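Local atomic coordinates of CRISPR-associated protein, Cse1 family (Acidimicrobium ferrooxidans, PDB entry 4H3T), a protein that probably serves as the large Cse1 subunit of a type I-E CRISPR Cascade complex, which takes part in RNA-guided recognition of invading DNA. Residues E166-G171 with R263-F268; N129-Y134 with V281-G286. The protein carries 1 engineered substitution. All blocks are in the same frame, centred on the assembly; numbering follows the deposited sequence.

How the interactions relate
Both contacts are buried and concern one sheet, in which strands 263-272 and 275-289 follow each other in the chain and pair antiparallel; their centres lie about 6 Å apart. Interaction 1 lays the end of helix 157-170 against the first strand, whereas interaction 2 sets a 3-10 turn of the loop 129-134 against the second. Residues 166-171 and 263-268 meet through a mixture of polar and apolar contacts, with a histidine and two arginines; residues 129-134 and 281-286 meet through aliphatic side chains and one serine hydroxyl, with no hydrogen bond between the segments. Arg-167 joins the two, its NH2 lying 2.8 Å from Ser-130 O, a probable hydrogen bond.

Interaction 1 of 2, residues E166-G171 with R263-F268; sequences ERHAFG and RRIRLF
His-168 and Arg-263 carry the polar part of this contact, in which helical residues 166-170 and strand residues 263-268 run roughly antiparallel (158°). Arg-263 N donates to His-168 ND1 over 3.0 Å, arriving 26° out of the ring plane. NE2 of the histidine is hydrogen-bonded to the backbone O of Phe-112, and together these bonds probably hold the ring's rotation. Arg-263, whose chain bends about the CB-CG bond (chi2 -73°), passes CG beside Arg-167 O at 3.6 Å. Its NH2 packs 3.3 Å from Gly-171 C and is hydrogen-bonded to Ser-172 O and Ala-193 O. NE forms a salt bridge with Asp-175, whose carboxylate also forms one with Arg-167 NH1.

The apolar part belongs to Ile-265. Its CD1 sits over one face of the imidazole, 4.2 Å from the centroid of the His-168 ring, in a CH-pi contact. Ile-265 CD1 also touches Arg-167 CG at 4.0 Å, the two side chains crossing at about a right angle. With an alanine in place of the histidine, Arg-263 N would probably lose its acceptor, Phe-112 O its partner on NE2, and Ile-265 CD1 the ring face it rests on. A carboxylate shared by two arginines implies that their like charges are probably offset.

Interaction 2 of 2, residues N129-Y134 with V281-G286; sequences NSLVAY and VLICAG
Ser-130 turns its hydroxyl between its own backbone N and carbonyl carbon (chi1 69°), which brings the serine OG to 3.3 Å from Val-281 CG1. The same oxygen, Ser-130 OG, lies 4.0 Å from Ile-283 CD1, so it rests against two methyl groups of the strand. OG is hydrogen-bonded to the backbone O of Thr-127, just upstream; against the strand it meets only methyl groups, and there the contact is packing.

Leu-131 carries the rest. With CG swung away from the backbone N (chi1 -161°), its branches divide between two strand residues: Leu-131 CD1 meets Ile-283 CD1 at 3.9 Å, while CD2 reaches more loosely to Val-281 CG2 at 4.3 Å. Val-281 and Ile-283, two apart on a beta strand, point to the same side, and the 3-10 turn of residues 129-131 sits on that face of the mixed sheet. Strand 126-127 pairs antiparallel with strand 275-289, a backbone bond linking Val-281 to Lys-126, and leads straight into the turn that packs on Val-281 and Ile-283. Leu-131 also packs on Leu-267 of the neighbouring strand and on Trp-163 of helix 157-170, and Ile-283 touches Arg-167, which places these aliphatic groups between sheet and helix.

Interaction 1 of 2, residues E166-G171 with R263-F268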
loop_
_atom_site.group_PDB
_atom_site.type_symbol
_atom_site.label_atom_id
_atom_site.label_comp_id
_atom_site.label_asym_id
_atom_site.label_seq_id
_atom_site.Cartn_x
_atom_site.Cartn_y
_atom_site.Cartn_z
ATOM N N GLU A 166 11.262 8.726 -0.307
ATOM C CA GLU A 166 9.818 8.773 -0.381
ATOM C C GLU A 166 9.330 9.772 -1.406
ATOM O O GLU A 166 8.343 9.484 -2.095
ATOM C CB GLU A 166 9.238 9.096 1.026
ATOM C CG GLU A 166 7.709 9.001 1.171
ATOM C CD GLU A 166 6.898 10.261 0.922
ATOM O OE1 GLU A 166 7.478 11.237 0.402
ATOM O OE2 GLU A 166 5.665 10.248 1.167
ATOM N N ARG A 167 9.964 10.957 -1.511
ATOM C CA ARG A 167 9.424 12.007 -2.365
ATOM C C ARG A 167 9.526 11.671 -3.846
ATOM O O ARG A 167 8.686 12.106 -4.608
ATOM C CB ARG A 167 10.097 13.349 -2.050
ATOM C CG ARG A 167 9.431 14.515 -2.718
ATOM C CD ARG A 167 7.939 14.619 -2.488
ATOM N NE ARG A 167 7.541 16.012 -2.590
ATOM C CZ ARG A 167 7.518 16.875 -1.594
ATOM N NH1 ARG A 167 7.235 18.159 -1.824
ATOM N NH2 ARG A 167 7.819 16.486 -0.363
ATOM N N HIS A 168 10.550 10.947 -4.266
ATOM C CA HIS A 168 10.644 10.542 -5.667
ATOM C C HIS A 168 9.495 9.639 -6.102
ATOM O O HIS A 168 9.099 9.656 -7.283
ATOM C CB HIS A 168 11.926 9.789 -5.924
ATOM C CG HIS A 168 13.109 10.644 -6.170
ATOM N ND1 HIS A 168 13.249 11.334 -7.339
ATOM C CD2 HIS A 168 14.128 10.974 -5.333
ATOM C CE1 HIS A 168 14.412 11.966 -7.240
ATOM N NE2 HIS A 168 14.952 11.810 -6.028
ATOM N N ALA A 169 8.913 8.895 -5.154
ATOM C CA ALA A 169 7.846 7.908 -5.394
ATOM C C ALA A 169 6.436 8.432 -5.098
ATOM O O ALA A 169 5.495 7.926 -5.671
ATOM C CB ALA A 169 8.127 6.675 -4.495
ATOM N N PHE A 170 6.267 9.327 -4.102
ATOM C CA PHE A 170 4.953 9.722 -3.606
ATOM C C PHE A 170 4.674 11.226 -3.744
ATOM O O PHE A 170 3.724 11.689 -3.189
ATOM C CB PHE A 170 4.816 9.329 -2.110
ATOM C CG PHE A 170 4.449 7.887 -1.888
ATOM C CD1 PHE A 170 3.137 7.484 -1.961
ATOM C CD2 PHE A 170 5.412 6.952 -1.512
ATOM C CE1 PHE A 170 2.766 6.152 -1.704
ATOM C CE2 PHE A 170 5.034 5.612 -1.225
ATOM C CZ PHE A 170 3.708 5.238 -1.326
ATOM N N GLY A 171 5.420 11.948 -4.539
ATOM C CA GLY A 171 5.170 13.372 -4.682
ATOM C C GLY A 171 3.844 13.725 -5.370
ATOM O O GLY A 171 3.176 12.890 -5.980
ATOM N N ARG A 263 11.450 12.756 -9.342
ATOM C CA ARG A 263 11.673 14.168 -9.055
ATOM C C ARG A 263 13.156 14.519 -9.342
ATOM O O ARG A 263 13.940 13.666 -9.774
ATOM C CB ARG A 263 11.278 14.486 -7.581
ATOM C CG ARG A 263 9.761 14.248 -7.267
ATOM C CD ARG A 263 8.961 15.310 -7.896
ATOM N NE ARG A 263 7.508 15.196 -7.666
ATOM C CZ ARG A 263 6.635 14.545 -8.436
ATOM N NH1 ARG A 263 7.050 13.830 -9.471
ATOM N NH2 ARG A 263 5.345 14.599 -8.169
ATOM N N ARG A 264 13.438 15.803 -9.284
ATOM C CA ARG A 264 14.754 16.395 -9.326
ATOM C C ARG A 264 14.885 17.181 -8.020
ATOM O O ARG A 264 14.163 18.176 -7.782
ATOM C CB ARG A 264 14.982 17.264 -10.557
ATOM C CG ARG A 264 14.979 16.477 -11.857
ATOM C CD ARG A 264 16.054 15.393 -11.950
ATOM N NE ARG A 264 16.006 14.767 -13.267
ATOM C CZ ARG A 264 15.324 13.693 -13.602
ATOM N NH1 ARG A 264 14.708 12.977 -12.678
ATOM N NH2 ARG A 264 15.339 13.256 -14.862
ATOM N N ILE A 265 15.754 16.696 -7.157
ATOM C CA ILE A 265 15.868 17.226 -5.797
ATOM C C ILE A 265 17.302 17.531 -5.443
ATOM O O ILE A 265 18.213 16.810 -5.815
ATOM C CB ILE A 265 15.254 16.204 -4.787
ATOM C CG1 ILE A 265 13.758 15.873 -5.144
ATOM C CG2 ILE A 265 15.391 16.701 -3.361
ATOM C CD1 ILE A 265 13.105 14.866 -4.243
ATOM N N ARG A 266 17.480 18.568 -4.665
ATOM C CA ARG A 266 18.781 18.905 -4.109
ATOM C C ARG A 266 18.600 19.309 -2.670
ATOM O O ARG A 266 17.769 20.212 -2.385
ATOM C CB ARG A 266 19.459 20.035 -4.910
ATOM C CG ARG A 266 20.820 20.448 -4.343
ATOM C CD ARG A 266 21.498 21.421 -5.276
ATOM N NE ARG A 266 22.747 21.890 -4.691
ATOM C CZ ARG A 266 23.501 22.869 -5.179
ATOM N NH1 ARG A 266 23.115 23.540 -6.256
ATOM N NH2 ARG A 266 24.634 23.211 -4.567
ATOM N N LEU A 267 19.344 18.630 -1.762
ATOM C CA LEU A 267 19.388 18.991 -0.317
ATOM C C LEU A 267 20.483 20.026 -0.135
ATOM O O LEU A 267 21.493 19.964 -0.826
ATOM C CB LEU A 267 19.702 17.796 0.575
ATOM C CG LEU A 267 18.815 16.579 0.454
ATOM C CD1 LEU A 267 19.351 15.425 1.303
ATOM C CD2 LEU A 267 17.370 16.851 0.826
ATOM N N PHE A 268 20.289 20.993 0.726
ATOM C CA PHE A 268 21.326 22.005 1.017
ATOM C C PHE A 268 21.799 21.805 2.469
ATOM O O PHE A 268 21.237 22.419 3.355
ATOM C CB PHE A 268 20.773 23.397 0.816
ATOM C CG PHE A 268 20.470 23.675 -0.641
ATOM C CD1 PHE A 268 21.473 24.134 -1.507
ATOM C CD2 PHE A 268 19.217 23.395 -1.174
ATOM C CE1 PHE A 268 21.179 24.452 -2.840
ATOM C CE2 PHE A 268 18.940 23.648 -2.520
ATOM C CZ PHE A 268 19.935 24.139 -3.356
#

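Interaction 2 of 2, residues N129-Y134 with V281-G286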
loop_
_atom_site.group_PDB
_atom_site.type_symbol
_atom_site.label_atom_id
_atom_site.label_comp_id
_atom_site.label_asym_id
_atom_site.label_seq_id
_atom_site.Cartn_x
_atom_site.Cartn_y
_atom_site.Cartn_z
ATOM N N ASN A 129 11.378 21.325 5.709
ATOM C CA ASN A 129 10.098 20.775 6.153
ATOM C C ASN A 129 9.183 20.445 4.933
ATOM O O ASN A 129 8.393 19.521 5.030
ATOM C CB ASN A 129 9.429 21.782 7.112
ATOM C CG ASN A 129 8.191 21.230 7.701
ATOM O OD1 ASN A 129 7.089 21.716 7.415
ATOM N ND2 ASN A 129 8.365 20.205 8.540
ATOM N N SER A 130 9.360 21.118 3.768
ATOM C CA SER A 130 8.594 20.794 2.530
ATOM C C SER A 130 8.863 19.330 2.022
ATOM O O SER A 130 8.082 18.790 1.227
ATOM C CB SER A 130 8.936 21.798 1.431
ATOM O OG SER A 130 10.273 21.591 1.015
ATOM N N LEU A 131 9.988 18.698 2.433
ATOM C CA LEU A 131 10.292 17.305 2.042
ATOM C C LEU A 131 9.521 16.315 2.926
ATOM O O LEU A 131 9.347 15.162 2.580
ATOM C CB LEU A 131 11.830 17.126 2.222
ATOM C CG LEU A 131 12.587 16.049 1.570
ATOM C CD1 LEU A 131 12.355 15.941 0.078
ATOM C CD2 LEU A 131 14.040 16.225 1.898
ATOM N N VAL A 132 8.991 16.773 4.050
ATOM C CA VAL A 132 8.261 15.885 4.970
ATOM C C VAL A 132 6.826 15.750 4.523
ATOM O O VAL A 132 6.200 16.762 4.295
ATOM C CB VAL A 132 8.329 16.436 6.402
ATOM C CG1 VAL A 132 7.449 15.628 7.373
ATOM C CG2 VAL A 132 9.795 16.527 6.889
ATOM N N ALA A 133 6.274 14.515 4.453
ATOM C CA ALA A 133 4.853 14.312 4.195
ATOM C C ALA A 133 4.144 14.323 5.547
ATOM O O ALA A 133 4.628 13.667 6.509
ATOM C CB ALA A 133 4.609 12.970 3.526
ATOM N N TYR A 134 2.979 14.925 5.591
ATOM C CA TYR A 134 2.104 14.924 6.775
ATOM C C TYR A 134 0.773 14.163 6.449
ATOM O O TYR A 134 0.412 13.930 5.280
ATOM C CB TYR A 134 1.862 16.370 7.258
ATOM C CG TYR A 134 3.111 16.964 7.899
ATOM C CD1 TYR A 134 3.472 16.637 9.203
ATOM C CD2 TYR A 134 3.943 17.828 7.190
ATOM C CE1 TYR A 134 4.637 17.141 9.783
ATOM C CE2 TYR A 134 5.065 18.406 7.787
ATOM C CZ TYR A 134 5.427 18.038 9.078
ATOM O OH TYR A 134 6.570 18.555 9.664
ATOM N N VAL A 281 15.873 22.775 0.848
ATOM C CA VAL A 281 15.750 21.789 -0.219
ATOM C C VAL A 281 15.150 22.468 -1.479
ATOM O O VAL A 281 14.384 23.435 -1.364
ATOM C CB VAL A 281 14.885 20.554 0.219
ATOM C CG1 VAL A 281 13.420 20.944 0.438
ATOM C CG2 VAL A 281 14.974 19.441 -0.817
ATOM N N LEU A 282 15.470 21.921 -2.644
ATOM C CA LEU A 282 14.884 22.317 -3.930
ATOM C C LEU A 282 14.235 21.054 -4.512
ATOM O O LEU A 282 14.892 20.014 -4.618
ATOM C CB LEU A 282 15.940 22.923 -4.860
ATOM C CG LEU A 282 15.495 23.324 -6.295
ATOM C CD1 LEU A 282 14.295 24.251 -6.316
ATOM C CD2 LEU A 282 16.617 24.002 -7.023
ATOM N N ILE A 283 12.943 21.116 -4.837
ATOM C CA ILE A 283 12.177 19.944 -5.322
ATOM C C ILE A 283 11.476 20.334 -6.595
ATOM O O ILE A 283 10.612 21.203 -6.560
ATOM C CB ILE A 283 11.144 19.450 -4.286
ATOM C CG1 ILE A 283 11.793 19.184 -2.936
ATOM C CG2 ILE A 283 10.418 18.218 -4.760
ATOM C CD1 ILE A 283 10.745 18.888 -1.849
ATOM N N CYS A 284 11.802 19.638 -7.674
ATOM C CA CYS A 284 11.359 19.902 -9.046
ATOM C C CYS A 284 10.853 18.644 -9.673
ATOM O O CYS A 284 11.092 17.532 -9.189
ATOM C CB CYS A 284 12.504 20.491 -9.865
ATOM S SG CYS A 284 13.234 21.978 -9.151
ATOM N N ALA A 285 10.208 18.813 -10.831
ATOM C CA ALA A 285 9.668 17.675 -11.572
ATOM C C ALA A 285 10.732 16.759 -12.111
ATOM O O ALA A 285 11.772 17.218 -12.546
ATOM C CB ALA A 285 8.833 18.194 -12.723
ATOM N N GLY A 286 10.471 15.466 -12.103
ATOM C CA GLY A 286 11.406 14.497 -12.690
ATOM C C GLY A 286 10.732 13.617 -13.728
ATOM O O GLY A 286 9.792 14.020 -14.435
#